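Peptide methionine sulfoxide reductase MsrA (Treponema denticola ATCC 35405, PDB 5FA9) probably repairs oxidised proteins by reducing both the S and R forms of methionine sulfoxide to methionine, as a fusion of MsrA and MsrB units. Local coordinates at residues B[208-213]-B[291-296]; B[220-225]-B[309-314]; B[27-32]-B[132-137]. The protein carries 2 engineered substitutions. All blocks are in the same frame, centred on the assembly; numbering follows the deposited sequence.

Contacts 1 and 2 belong together, whereas contact 3 stands in the other half of this fusion. Contact 1 pairs strands 208-212 and 291-295 of the SelR (MsrB) part; contact 2 ties segment 220-225 of that part, at the C-terminal end of the neighbouring strand 218-221, to segment 309-314. Their centres are 11 Å apart, and Tyr-210 N lies 2.7 Å from Phe-220 O. Contact 3, in the MsrA part, is centred 40 Å from contact 1 and 32 Å from contact 2. Its Thr-30 side chain is about 8 Å from that of Ser-11, the predicted active-site position, changed here, and its Tyr-32 side chain about 5 Å from a bound dithiane diol; contact 2 meets a dithiothreitol at Leu-223.

Contact 1: residues B[208-213]-B[291-296]; sequences GIYVDI and LRFIPY
Tyr-210 and Phe-293 lean on each other across an antiparallel strand pair, 208-212 with 291-295, in the three-stranded sheet of the SelR (MsrB) domain. Their ring planes meet at 51°, neither stacked nor edge-to-face. Phe-293 CD1 sits over one face of the tyrosine ring, nearer the ring's edge than its centre and 3.6 Å from Tyr-210 CZ. With its CG anti to the backbone N (chi1 177°), Phe-293 also brings CE1 to within 3.8 Å of Gly-208 CA. That same CA lies 3.2 Å from Ile-294 O, in a CA-H...O contact. Leu-291 CD1 packs against Tyr-210 CB, while Tyr-201 and Phe-235 each meet the tyrosine ring edge-to-face.

On the other side of the sheet, Ile-209 and Ile-294 run alongside each other with their ends turned in one direction, as do Val-211 and Arg-292. The extended arginine runs past Val-211 CG1 to a salt bridge with Glu-302, and Ile-294 CG1 lies over the centre of one guanidinium face. Four backbone hydrogen bonds join the strands through the pairs Ile-209/Ile-294 and Val-211/Arg-292; Val-211 O takes a 2.8 Å bond from Arg-292 N and also receives Leu-291 CA at 3.3 Å, a CA-H...O contact.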
ATOM      1  N   GLY B 208      10.342   3.842 -26.291  1.00 41.23           N
ATOM      2  CA  GLY B 208       9.365   4.695 -26.939  1.00 36.04           C
ATOM      3  C   GLY B 208       7.960   4.346 -26.492  1.00 35.01           C
ATOM      4  O   GLY B 208       7.774   3.574 -25.552  1.00 34.68           O
ATOM      5  N   ILE B 209       6.968   4.918 -27.162  1.00 39.60           N
ATOM      6  CA  ILE B 209       5.575   4.647 -26.831  1.00 42.46           C
ATOM      7  C   ILE B 209       4.865   3.914 -27.963  1.00 39.94           C
ATOM      8  O   ILE B 209       5.252   4.019 -29.128  1.00 38.33           O
ATOM      9  CB  ILE B 209       4.802   5.942 -26.513  1.00 35.97           C
ATOM     10  CG1 ILE B 209       4.877   6.914 -27.691  1.00 35.94           C
ATOM     11  CG2 ILE B 209       5.347   6.589 -25.254  1.00 37.90           C
ATOM     12  CD1 ILE B 209       4.040   8.162 -27.506  1.00 29.70           C
ATOM     13  N   TYR B 210       3.822   3.173 -27.608  1.00 41.02           N
ATOM     14  CA  TYR B 210       2.989   2.506 -28.598  1.00 33.30           C
ATOM     15  C   TYR B 210       1.671   3.253 -28.714  1.00 36.15           C
ATOM     16  O   TYR B 210       0.951   3.433 -27.732  1.00 36.75           O
ATOM     17  CB  TYR B 210       2.770   1.038 -28.231  1.00 35.12           C
ATOM     18  CG  TYR B 210       4.041   0.221 -28.286  1.00 41.51           C
ATOM     19  CD1 TYR B 210       4.903   0.165 -27.199  1.00 39.06           C
ATOM     20  CD2 TYR B 210       4.387  -0.480 -29.434  1.00 39.72           C
ATOM     21  CE1 TYR B 210       6.069  -0.575 -27.250  1.00 39.67           C
ATOM     22  CE2 TYR B 210       5.550  -1.222 -29.494  1.00 36.30           C
ATOM     23  CZ  TYR B 210       6.387  -1.266 -28.400  1.00 39.85           C
ATOM     24  OH  TYR B 210       7.546  -2.003 -28.456  1.00 36.65           O
ATOM     25  N   VAL B 211       1.369   3.685 -29.931  1.00 37.62           N
ATOM     26  CA  VAL B 211       0.252   4.580 -30.176  1.00 34.98           C
ATOM     27  C   VAL B 211      -0.887   3.886 -30.928  1.00 37.81           C
ATOM     28  O   VAL B 211      -0.657   2.933 -31.674  1.00 32.87           O
ATOM     29  CB  VAL B 211       0.757   5.825 -30.962  1.00 38.41           C
ATOM     30  CG1 VAL B 211      -0.002   6.030 -32.268  1.00 42.40           C
ATOM     31  CG2 VAL B 211       0.724   7.066 -30.086  1.00 43.45           C
ATOM     32  N   ASP B 212      -2.114   4.356 -30.708  1.00 41.94           N
ATOM     33  CA  ASP B 212      -3.274   3.858 -31.442  1.00 39.93           C
ATOM     34  C   ASP B 212      -3.085   4.125 -32.930  1.00 46.82           C
ATOM     35  O   ASP B 212      -2.939   5.273 -33.351  1.00 48.95           O
ATOM     36  CB  ASP B 212      -4.561   4.516 -30.932  1.00 47.83           C
ATOM     37  CG  ASP B 212      -5.822   3.823 -31.436  1.00 54.59           C
ATOM     38  OD1 ASP B 212      -5.761   3.113 -32.462  1.00 46.80           O
ATOM     39  OD2 ASP B 212      -6.884   3.997 -30.803  1.00 54.37           O
ATOM     40  N   ILE B 213      -3.101   3.061 -33.726  1.00 43.28           N
ATOM     41  CA  ILE B 213      -2.846   3.169 -35.157  1.00 45.53           C
ATOM     42  C   ILE B 213      -3.973   3.898 -35.894  1.00 47.23           C
ATOM     43  O   ILE B 213      -3.811   4.301 -37.046  1.00 50.56           O
ATOM     44  CB  ILE B 213      -2.637   1.771 -35.787  1.00 46.71           C
ATOM     45  CG1 ILE B 213      -1.863   1.877 -37.103  1.00 47.63           C
ATOM     46  CG2 ILE B 213      -3.969   1.054 -35.967  1.00 38.96           C
ATOM     47  CD1 ILE B 213      -1.186   0.590 -37.513  1.00 62.38           C
ATOM     48  N   LEU B 291      -1.110  -1.189 -33.161  1.00 47.02           N
ATOM     49  CA  LEU B 291      -0.195  -0.217 -32.571  1.00 50.22           C
ATOM     50  C   LEU B 291       0.773   0.394 -33.581  1.00 44.58           C
ATOM     51  O   LEU B 291       1.142  -0.235 -34.572  1.00 44.47           O
ATOM     52  CB  LEU B 291       0.599  -0.866 -31.434  1.00 36.34           C
ATOM     53  CG  LEU B 291      -0.217  -1.530 -30.324  1.00 44.06           C
ATOM     54  CD1 LEU B 291       0.699  -2.231 -29.332  1.00 40.63           C
ATOM     55  CD2 LEU B 291      -1.100  -0.509 -29.621  1.00 34.75           C
ATOM     56  N   ARG B 292       1.169   1.634 -33.313  1.00 49.33           N
ATOM     57  CA  ARG B 292       2.236   2.297 -34.052  1.00 40.93           C
ATOM     58  C   ARG B 292       3.332   2.739 -33.088  1.00 44.91           C
ATOM     59  O   ARG B 292       3.091   3.558 -32.202  1.00 44.24           O
ATOM     60  CB  ARG B 292       1.692   3.496 -34.829  1.00 46.55           C
ATOM     61  CG  ARG B 292       2.752   4.277 -35.586  1.00 42.29           C
ATOM     62  CD  ARG B 292       2.127   5.406 -36.392  1.00 56.56           C
ATOM     63  NE  ARG B 292       3.035   6.539 -36.552  1.00 67.81           N
ATOM     64  CZ  ARG B 292       2.867   7.717 -35.961  1.00 76.41           C
ATOM     65  NH1 ARG B 292       1.822   7.918 -35.168  1.00 72.51           N
ATOM     66  NH2 ARG B 292       3.739   8.694 -36.159  1.00 75.07           N
ATOM     67  N   PHE B 293       4.535   2.200 -33.262  1.00 47.32           N
ATOM     68  CA  PHE B 293       5.637   2.505 -32.356  1.00 39.34           C
ATOM     69  C   PHE B 293       6.314   3.829 -32.690  1.00 42.33           C
ATOM     70  O   PHE B 293       6.614   4.116 -33.849  1.00 42.37           O
ATOM     71  CB  PHE B 293       6.672   1.379 -32.368  1.00 38.89           C
ATOM     72  CG  PHE B 293       7.872   1.653 -31.505  1.00 43.32           C
ATOM     73  CD1 PHE B 293       7.786   1.555 -30.127  1.00 46.46           C
ATOM     74  CD2 PHE B 293       9.087   2.002 -32.073  1.00 43.24           C
ATOM     75  CE1 PHE B 293       8.887   1.805 -29.328  1.00 44.53           C
ATOM     76  CE2 PHE B 293      10.192   2.252 -31.280  1.00 37.36           C
ATOM     77  CZ  PHE B 293      10.092   2.154 -29.907  1.00 40.38           C
ATOM     78  N   ILE B 294       6.554   4.629 -31.656  1.00 37.38           N
ATOM     79  CA  ILE B 294       7.228   5.910 -31.806  1.00 44.94           C
ATOM     80  C   ILE B 294       8.445   5.978 -30.892  1.00 41.71           C
ATOM     81  O   ILE B 294       8.302   6.052 -29.672  1.00 43.08           O
ATOM     82  CB  ILE B 294       6.285   7.086 -31.494  1.00 42.49           C
ATOM     83  CG1 ILE B 294       5.031   7.003 -32.368  1.00 42.41           C
ATOM     84  CG2 ILE B 294       7.002   8.414 -31.687  1.00 39.14           C
ATOM     85  CD1 ILE B 294       4.131   8.205 -32.263  1.00 59.75           C
ATOM     86  N   PRO B 295       9.651   5.947 -31.484  1.00 46.49           N
ATOM     87  CA  PRO B 295      10.916   5.971 -30.738  1.00 45.35           C
ATOM     88  C   PRO B 295      11.018   7.172 -29.802  1.00 41.86           C
ATOM     89  O   PRO B 295      10.499   8.241 -30.121  1.00 39.38           O
ATOM     90  CB  PRO B 295      11.974   6.051 -31.842  1.00 46.62           C
ATOM     91  CG  PRO B 295      11.310   5.475 -33.044  1.00 38.81           C
ATOM     92  CD  PRO B 295       9.872   5.881 -32.938  1.00 41.04           C
ATOM     93  N   TYR B 296      11.679   6.983 -28.663  1.00 32.09           N
ATOM     94  CA  TYR B 296      11.842   8.039 -27.666  1.00 45.45           C
ATOM     95  C   TYR B 296      12.497   9.286 -28.254  1.00 48.83           C
ATOM     96  O   TYR B 296      12.114  10.410 -27.931  1.00 48.79           O
ATOM     97  CB  TYR B 296      12.666   7.522 -26.483  1.00 46.44           C
ATOM     98  CG  TYR B 296      12.837   8.521 -25.361  1.00 45.15           C
ATOM     99  CD1 TYR B 296      11.846   8.695 -24.404  1.00 42.89           C
ATOM    100  CD2 TYR B 296      13.994   9.282 -25.251  1.00 51.75           C
ATOM    101  CE1 TYR B 296      11.999   9.603 -23.374  1.00 50.18           C
ATOM    102  CE2 TYR B 296      14.156  10.194 -24.225  1.00 39.85           C
ATOM    103  CZ  TYR B 296      13.155  10.350 -23.289  1.00 50.47           C
ATOM    104  OH  TYR B 296      13.308  11.255 -22.264  1.00 43.12           O
TER

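Contact 2: residues B[220-225]-B[309-314]; sequences FSSLNK and PYVKPT
Ser-221 OG donates a 2.7 Å hydrogen bond to Tyr-310 O, the one hydrogen bond that spans segments 220-225 and 309-314. The hydroxyl comes from above the carbonyl plane, 54° out of it, so the bond does not follow a lone pair. Beside it Ser-222 OG rests 3.7 Å from Val-311 CG1, a van der Waals touch, while its polar partner is Gly-208 N. Farther along, Leu-223 CD2 abuts the proline ring of Pro-313, 3.6 Å from its CD, with CG the next nearest.

Behind this first shell, the chain's own turn fixes the serine. OG is swung away from the backbone N of its own residue (chi1 173°) and accepts from Leu-223 N at 3.2 Å with an angle of 163° at the hydrogen. The same oxygen therefore takes one bond and gives another, linking the turn to the short, weakly bonded helix 308-311. Asn-224 N adds a 3.1 Å bond to Ser-221 O. From the other segment, the Tyr-310 side chain leads away to Tyr-163 OH and packs on Gln-66 and Glu-67 of helix 65-74, while Val-311 leans on Ile-209.

Leu-223 and Asn-224 also line a bound dithiothreitol, probably from the crystallisation liquor. The motif itself is an ST turn, closed by Ser-221 at the end of strand 218-221 and docked onto that C-terminal helix.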
ATOM      1  N   PHE B 220       0.423   2.490 -24.760  1.00 33.44           N
ATOM      2  CA  PHE B 220       1.360   1.733 -23.938  1.00 34.37           C
ATOM      3  C   PHE B 220       2.777   2.293 -24.007  1.00 34.15           C
ATOM      4  O   PHE B 220       3.154   2.946 -24.980  1.00 33.08           O
ATOM      5  CB  PHE B 220       1.363   0.261 -24.356  1.00 42.92           C
ATOM      6  CG  PHE B 220       0.032  -0.417 -24.192  1.00 44.35           C
ATOM      7  CD1 PHE B 220      -0.346  -0.945 -22.968  1.00 31.37           C
ATOM      8  CD2 PHE B 220      -0.842  -0.527 -25.262  1.00 39.45           C
ATOM      9  CE1 PHE B 220      -1.570  -1.568 -22.814  1.00 36.92           C
ATOM     10  CE2 PHE B 220      -2.067  -1.148 -25.115  1.00 41.18           C
ATOM     11  CZ  PHE B 220      -2.432  -1.669 -23.889  1.00 49.15           C
ATOM     12  N   SER B 221       3.552   2.034 -22.959  1.00 35.95           N
ATOM     13  CA  SER B 221       4.950   2.444 -22.905  1.00 35.85           C
ATOM     14  C   SER B 221       5.879   1.240 -23.008  1.00 33.98           C
ATOM     15  O   SER B 221       5.542   0.145 -22.557  1.00 33.00           O
ATOM     16  CB  SER B 221       5.234   3.216 -21.615  1.00 34.19           C
ATOM     17  OG  SER B 221       6.617   3.489 -21.478  1.00 35.94           O
ATOM     18  N   SER B 222       7.050   1.448 -23.604  1.00 35.79           N
ATOM     19  CA  SER B 222       8.048   0.390 -23.734  1.00 37.61           C
ATOM     20  C   SER B 222       8.541  -0.080 -22.368  1.00 36.07           C
ATOM     21  O   SER B 222       9.037  -1.198 -22.229  1.00 36.87           O
ATOM     22  CB  SER B 222       9.230   0.870 -24.577  1.00 37.95           C
ATOM     23  OG  SER B 222       9.842   2.009 -23.995  1.00 36.56           O
ATOM     24  N   LEU B 223       8.401   0.782 -21.367  1.00 30.58           N
ATOM     25  CA  LEU B 223       8.839   0.471 -20.010  1.00 39.29           C
ATOM     26  C   LEU B 223       7.994  -0.636 -19.388  1.00 31.24           C
ATOM     27  O   LEU B 223       8.451  -1.354 -18.499  1.00 35.59           O
ATOM     28  CB  LEU B 223       8.780   1.726 -19.135  1.00 39.59           C
ATOM     29  CG  LEU B 223       9.329   1.617 -17.711  1.00 45.91           C
ATOM     30  CD1 LEU B 223      10.810   1.269 -17.720  1.00 36.38           C
ATOM     31  CD2 LEU B 223       9.076   2.901 -16.936  1.00 45.40           C
ATOM     32  N   ASN B 224       6.766  -0.778 -19.871  1.00 33.35           N
ATOM     33  CA  ASN B 224       5.838  -1.761 -19.325  1.00 36.28           C
ATOM     34  C   ASN B 224       5.739  -3.008 -20.194  1.00 46.14           C
ATOM     35  O   ASN B 224       4.949  -3.910 -19.915  1.00 42.75           O
ATOM     36  CB  ASN B 224       4.456  -1.133 -19.157  1.00 36.63           C
ATOM     37  CG  ASN B 224       4.487   0.117 -18.302  1.00 41.44           C
ATOM     38  OD1 ASN B 224       5.005   0.106 -17.186  1.00 36.58           O
ATOM     39  ND2 ASN B 224       3.939   1.207 -18.826  1.00 38.78           N
ATOM     40  N   LYS B 225       6.550  -3.053 -21.246  1.00 44.87           N
ATOM     41  CA  LYS B 225       6.531  -4.164 -22.190  1.00 41.51           C
ATOM     42  C   LYS B 225       7.423  -5.310 -21.726  1.00 42.14           C
ATOM     43  O   LYS B 225       8.502  -5.085 -21.180  1.00 43.65           O
ATOM     44  CB  LYS B 225       6.967  -3.682 -23.574  1.00 43.12           C
ATOM     45  CG  LYS B 225       6.708  -4.668 -24.695  1.00 38.85           C
ATOM     46  CD  LYS B 225       7.000  -4.034 -26.043  1.00 33.19           C
ATOM     47  CE  LYS B 225       6.548  -4.925 -27.186  1.00 40.59           C
ATOM     48  NZ  LYS B 225       7.316  -6.199 -27.246  1.00 44.87           N
ATOM     49  N   PRO B 309       8.087  11.122 -19.664  1.00 34.96           N
ATOM     50  CA  PRO B 309       8.349  10.456 -18.379  1.00 31.88           C
ATOM     51  C   PRO B 309       7.806   9.030 -18.278  1.00 36.78           C
ATOM     52  O   PRO B 309       8.283   8.262 -17.444  1.00 29.00           O
ATOM     53  CB  PRO B 309       7.643  11.364 -17.368  1.00 26.32           C
ATOM     54  CG  PRO B 309       7.615  12.694 -18.018  1.00 31.36           C
ATOM     55  CD  PRO B 309       7.378  12.400 -19.465  1.00 30.73           C
ATOM     56  N   TYR B 310       6.827   8.679 -19.107  1.00 31.58           N
ATOM     57  CA  TYR B 310       6.274   7.328 -19.089  1.00 31.84           C
ATOM     58  C   TYR B 310       7.262   6.325 -19.679  1.00 34.62           C
ATOM     59  O   TYR B 310       7.181   5.128 -19.409  1.00 32.35           O
ATOM     60  CB  TYR B 310       4.946   7.276 -19.845  1.00 31.18           C
ATOM     61  CG  TYR B 310       3.852   8.098 -19.201  1.00 32.03           C
ATOM     62  CD1 TYR B 310       3.276   7.704 -18.000  1.00 32.76           C
ATOM     63  CD2 TYR B 310       3.395   9.267 -19.794  1.00 32.80           C
ATOM     64  CE1 TYR B 310       2.279   8.452 -17.406  1.00 27.99           C
ATOM     65  CE2 TYR B 310       2.395  10.022 -19.207  1.00 25.33           C
ATOM     66  CZ  TYR B 310       1.841   9.610 -18.015  1.00 33.25           C
ATOM     67  OH  TYR B 310       0.847  10.360 -17.428  1.00 31.44           O
ATOM     68  N   VAL B 311       8.194   6.824 -20.485  1.00 38.59           N
ATOM     69  CA  VAL B 311       9.245   5.988 -21.051  1.00 34.71           C
ATOM     70  C   VAL B 311      10.473   6.004 -20.148  1.00 39.97           C
ATOM     71  O   VAL B 311      11.043   4.958 -19.837  1.00 36.54           O
ATOM     72  CB  VAL B 311       9.644   6.451 -22.463  1.00 42.56           C
ATOM     73  CG1 VAL B 311      10.693   5.518 -23.051  1.00 29.77           C
ATOM     74  CG2 VAL B 311       8.422   6.517 -23.362  1.00 33.35           C
ATOM     75  N   LYS B 312      10.875   7.201 -19.731  1.00 39.25           N
ATOM     76  CA  LYS B 312      12.024   7.364 -18.849  1.00 39.86           C
ATOM     77  C   LYS B 312      11.649   8.153 -17.598  1.00 33.16           C
ATOM     78  O   LYS B 312      11.807   9.373 -17.560  1.00 39.25           O
ATOM     79  CB  LYS B 312      13.170   8.066 -19.581  1.00 40.44           C
ATOM     80  CG  LYS B 312      13.768   7.270 -20.728  1.00 44.83           C
ATOM     81  CD  LYS B 312      14.909   8.036 -21.379  1.00 41.37           C
ATOM     82  CE  LYS B 312      15.522   7.251 -22.527  1.00 51.59           C
ATOM     83  NZ  LYS B 312      16.378   6.138 -22.034  1.00 56.38           N
ATOM     84  N   PRO B 313      11.145   7.453 -16.570  1.00 32.08           N
ATOM     85  CA  PRO B 313      10.724   8.059 -15.299  1.00 33.49           C
ATOM     86  C   PRO B 313      11.856   8.799 -14.589  1.00 38.95           C
ATOM     87  O   PRO B 313      11.600   9.744 -13.844  1.00 38.80           O
ATOM     88  CB  PRO B 313      10.257   6.857 -14.470  1.00 32.41           C
ATOM     89  CG  PRO B 313      10.885   5.668 -15.114  1.00 37.13           C
ATOM     90  CD  PRO B 313      10.958   5.993 -16.570  1.00 30.64           C
ATOM     91  N   THR B 314      13.091   8.368 -14.822  1.00 37.10           N
ATOM     92  CA  THR B 314      14.255   9.019 -14.235  1.00 40.48           C
ATOM     93  C   THR B 314      15.178   9.552 -15.326  1.00 39.97           C
ATOM     94  O   THR B 314      16.376   9.736 -15.105  1.00 42.72           O
ATOM     95  CB  THR B 314      15.044   8.061 -13.323  1.00 45.88           C
ATOM     96  OG1 THR B 314      15.460   6.913 -14.075  1.00 38.52           O
ATOM     97  CG2 THR B 314      14.184   7.610 -12.152  1.00 32.70           C
TER

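Contact 3: residues B[27-32]-B[132-137]; sequences ETDTGY and FILAED
Tyr-32 runs along strand segment 132-134 and the residues after it, the inner half of its side chain beside one carbonyl oxygen and the outer half beyond it. CB lies 4.1 Å from Ile-133 O. CG stands beside the backbone N, anti to the carbonyl carbon (chi1 -44°), and the ring keeps to the same oxygen as far as CD2, which comes closest at 3.4 Å from Ile-133 O. The outer half passes on to Ala-135, with CE2 of the tyrosine 3.9 Å from Ala-135 CB. At the tip, OH comes within 3.8 Å of Glu-136 OE1, which lies at the ring edge with the carboxylate plane turned 75° from the ring. That carboxylate oxygen is buried by the contact and has no polar partner in the model.

The antiparallel hydrogen-bonded pair of Tyr-32 and Ile-133 sets the ring alongside the partner strand, Ile-133 N giving a 2.8 Å bond to Tyr-32 O. Beyond the strand end, Ala-135 N bonds Thr-30 O at 3.0 Å, and Gln-140 NE2 also reaches that oxygen. Phe-132 sends CZ to within 3.6 Å of Gly-31 CA.

In the mixed sheet of the MsrA domain, strand 25-33 lies between 51-59 and the edge strand 132-134. Helix 12-19 packs on Thr-30 through Phe-12 and Glu-16, while Phe-132 touches Lys-55 of strand 51-59 and meets Tyr-6 of strand 2-8 edge-to-face.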
ATOM      1  N   GLU B  27      -7.093   5.114  -1.601  1.00 37.36           N
ATOM      2  CA  GLU B  27      -7.400   5.843  -0.375  1.00 38.67           C
ATOM      3  C   GLU B  27      -6.818   7.254  -0.391  1.00 41.95           C
ATOM      4  O   GLU B  27      -5.675   7.460  -0.797  1.00 37.59           O
ATOM      5  CB  GLU B  27      -6.876   5.073   0.842  1.00 40.42           C
ATOM      6  CG  GLU B  27      -6.906   5.855   2.148  1.00 47.32           C
ATOM      7  CD  GLU B  27      -6.494   5.013   3.340  1.00 55.33           C
ATOM      8  OE1 GLU B  27      -6.939   3.850   3.432  1.00 62.30           O
ATOM      9  OE2 GLU B  27      -5.723   5.511   4.187  1.00 60.76           O
ATOM     10  N   THR B  28      -7.617   8.222   0.050  1.00 41.82           N
ATOM     11  CA  THR B  28      -7.156   9.598   0.192  1.00 35.91           C
ATOM     12  C   THR B  28      -7.418  10.114   1.603  1.00 39.26           C
ATOM     13  O   THR B  28      -8.452   9.814   2.201  1.00 44.25           O
ATOM     14  CB  THR B  28      -7.839  10.538  -0.819  1.00 37.43           C
ATOM     15  OG1 THR B  28      -9.262  10.459  -0.667  1.00 40.22           O
ATOM     16  CG2 THR B  28      -7.464  10.158  -2.242  1.00 42.33           C
ATOM     17  N   ASP B  29      -6.475  10.888   2.131  1.00 36.36           N
ATOM     18  CA  ASP B  29      -6.625  11.492   3.450  1.00 35.06           C
ATOM     19  C   ASP B  29      -6.050  12.902   3.462  1.00 43.12           C
ATOM     20  O   ASP B  29      -4.943  13.132   2.978  1.00 38.79           O
ATOM     21  CB  ASP B  29      -5.934  10.645   4.522  1.00 37.60           C
ATOM     22  CG  ASP B  29      -6.467   9.229   4.582  1.00 44.65           C
ATOM     23  OD1 ASP B  29      -7.637   9.047   4.982  1.00 55.13           O
ATOM     24  OD2 ASP B  29      -5.713   8.300   4.230  1.00 50.01           O
ATOM     25  N   THR B  30      -6.802  13.842   4.024  1.00 33.43           N
ATOM     26  CA  THR B  30      -6.341  15.219   4.135  1.00 36.98           C
ATOM     27  C   THR B  30      -5.607  15.428   5.453  1.00 35.93           C
ATOM     28  O   THR B  30      -5.967  14.839   6.472  1.00 35.32           O
ATOM     29  CB  THR B  30      -7.506  16.216   4.032  1.00 37.38           C
ATOM     30  OG1 THR B  30      -8.477  15.926   5.046  1.00 36.64           O
ATOM     31  CG2 THR B  30      -8.164  16.120   2.668  1.00 33.16           C
ATOM     32  N   GLY B  31      -4.577  16.266   5.430  1.00 30.60           N
ATOM     33  CA  GLY B  31      -3.782  16.506   6.619  1.00 29.80           C
ATOM     34  C   GLY B  31      -2.801  17.655   6.495  1.00 39.79           C
ATOM     35  O   GLY B  31      -2.846  18.431   5.540  1.00 41.01           O
ATOM     36  N   TYR B  32      -1.909  17.759   7.474  1.00 39.43           N
ATOM     37  CA  TYR B  32      -0.947  18.851   7.540  1.00 41.66           C
ATOM     38  C   TYR B  32       0.475  18.302   7.620  1.00 42.59           C
ATOM     39  O   TYR B  32       0.812  17.570   8.550  1.00 41.71           O
ATOM     40  CB  TYR B  32      -1.250  19.747   8.742  1.00 41.58           C
ATOM     41  CG  TYR B  32      -2.721  20.066   8.900  1.00 44.80           C
ATOM     42  CD1 TYR B  32      -3.309  21.106   8.190  1.00 44.97           C
ATOM     43  CD2 TYR B  32      -3.525  19.321   9.756  1.00 44.60           C
ATOM     44  CE1 TYR B  32      -4.653  21.397   8.330  1.00 39.45           C
ATOM     45  CE2 TYR B  32      -4.870  19.604   9.901  1.00 48.03           C
ATOM     46  CZ  TYR B  32      -5.429  20.643   9.186  1.00 45.59           C
ATOM     47  OH  TYR B  32      -6.768  20.929   9.329  1.00 50.80           O
ATOM     48  N   PHE B 132       3.195  14.162   9.260  1.00 34.95           N
ATOM     49  CA  PHE B 132       1.901  14.322   8.606  1.00 37.59           C
ATOM     50  C   PHE B 132       0.778  14.157   9.620  1.00 46.36           C
ATOM     51  O   PHE B 132       0.490  13.044  10.059  1.00 43.67           O
ATOM     52  CB  PHE B 132       1.743  13.316   7.463  1.00 35.26           C
ATOM     53  CG  PHE B 132       0.415  13.393   6.761  1.00 40.33           C
ATOM     54  CD1 PHE B 132       0.199  14.328   5.762  1.00 38.44           C
ATOM     55  CD2 PHE B 132      -0.614  12.526   7.094  1.00 40.39           C
ATOM     56  CE1 PHE B 132      -1.020  14.404   5.116  1.00 38.88           C
ATOM     57  CE2 PHE B 132      -1.835  12.598   6.450  1.00 33.47           C
ATOM     58  CZ  PHE B 132      -2.036  13.537   5.460  1.00 37.26           C
ATOM     59  N   ILE B 133       0.148  15.267   9.988  1.00 44.41           N
ATOM     60  CA  ILE B 133      -0.907  15.245  10.990  1.00 38.67           C
ATOM     61  C   ILE B 133      -2.275  15.111  10.334  1.00 37.02           C
ATOM     62  O   ILE B 133      -2.715  15.999   9.605  1.00 40.60           O
ATOM     63  CB  ILE B 133      -0.875  16.513  11.861  1.00 43.88           C
ATOM     64  CG1 ILE B 133       0.462  16.614  12.598  1.00 35.70           C
ATOM     65  CG2 ILE B 133      -2.034  16.513  12.846  1.00 37.79           C
ATOM     66  CD1 ILE B 133       0.712  17.964  13.229  1.00 56.41           C
ATOM     67  N   LEU B 134      -2.939  13.989  10.596  1.00 38.16           N
ATOM     68  CA  LEU B 134      -4.246  13.702  10.015  1.00 39.53           C
ATOM     69  C   LEU B 134      -5.287  14.733  10.438  1.00 40.95           C
ATOM     70  O   LEU B 134      -5.448  15.013  11.626  1.00 52.40           O
ATOM     71  CB  LEU B 134      -4.707  12.298  10.414  1.00 43.73           C
ATOM     72  CG  LEU B 134      -5.899  11.711   9.657  1.00 50.49           C
ATOM     73  CD1 LEU B 134      -5.588  11.587   8.174  1.00 32.61           C
ATOM     74  CD2 LEU B 134      -6.290  10.362  10.240  1.00 47.46           C
ATOM     75  N   ALA B 135      -5.989  15.294   9.459  1.00 45.10           N
ATOM     76  CA  ALA B 135      -7.028  16.281   9.731  1.00 47.84           C
ATOM     77  C   ALA B 135      -8.266  15.615  10.322  1.00 49.72           C
ATOM     78  O   ALA B 135      -8.415  14.394  10.259  1.00 51.06           O
ATOM     79  CB  ALA B 135      -7.386  17.041   8.464  1.00 49.76           C
ATOM     80  N   GLU B 136      -9.149  16.425  10.895  1.00 59.57           N
ATOM     81  CA  GLU B 136     -10.368  15.922  11.519  1.00 51.66           C
ATOM     82  C   GLU B 136     -11.306  15.301  10.489  1.00 55.37           C
ATOM     83  O   GLU B 136     -11.193  15.574   9.294  1.00 64.29           O
ATOM     84  CB  GLU B 136     -11.087  17.046  12.271  1.00 57.48           C
ATOM     85  CG  GLU B 136     -10.241  17.748  13.328  1.00 71.46           C
ATOM     86  CD  GLU B 136      -9.394  18.877  12.762  1.00 84.14           C
ATOM     87  OE1 GLU B 136      -8.854  18.726  11.646  1.00 67.36           O
ATOM     88  OE2 GLU B 136      -9.268  19.921  13.438  1.00 91.15           O
ATOM     89  N   ASP B 137     -12.226  14.464  10.960  1.00 55.40           N
ATOM     90  CA  ASP B 137     -13.192  13.798  10.089  1.00 58.05           C
ATOM     91  C   ASP B 137     -14.042  14.806   9.322  1.00 55.62           C
ATOM     92  O   ASP B 137     -14.558  14.507   8.245  1.00 56.02           O
ATOM     93  CB  ASP B 137     -14.090  12.865  10.903  1.00 60.00           C
ATOM     94  CG  ASP B 137     -13.321  11.719  11.528  1.00 79.68           C
ATOM     95  OD1 ASP B 137     -12.690  10.945  10.777  1.00 88.82           O
ATOM     96  OD2 ASP B 137     -13.348  11.590  12.770  1.00 88.72           O
TER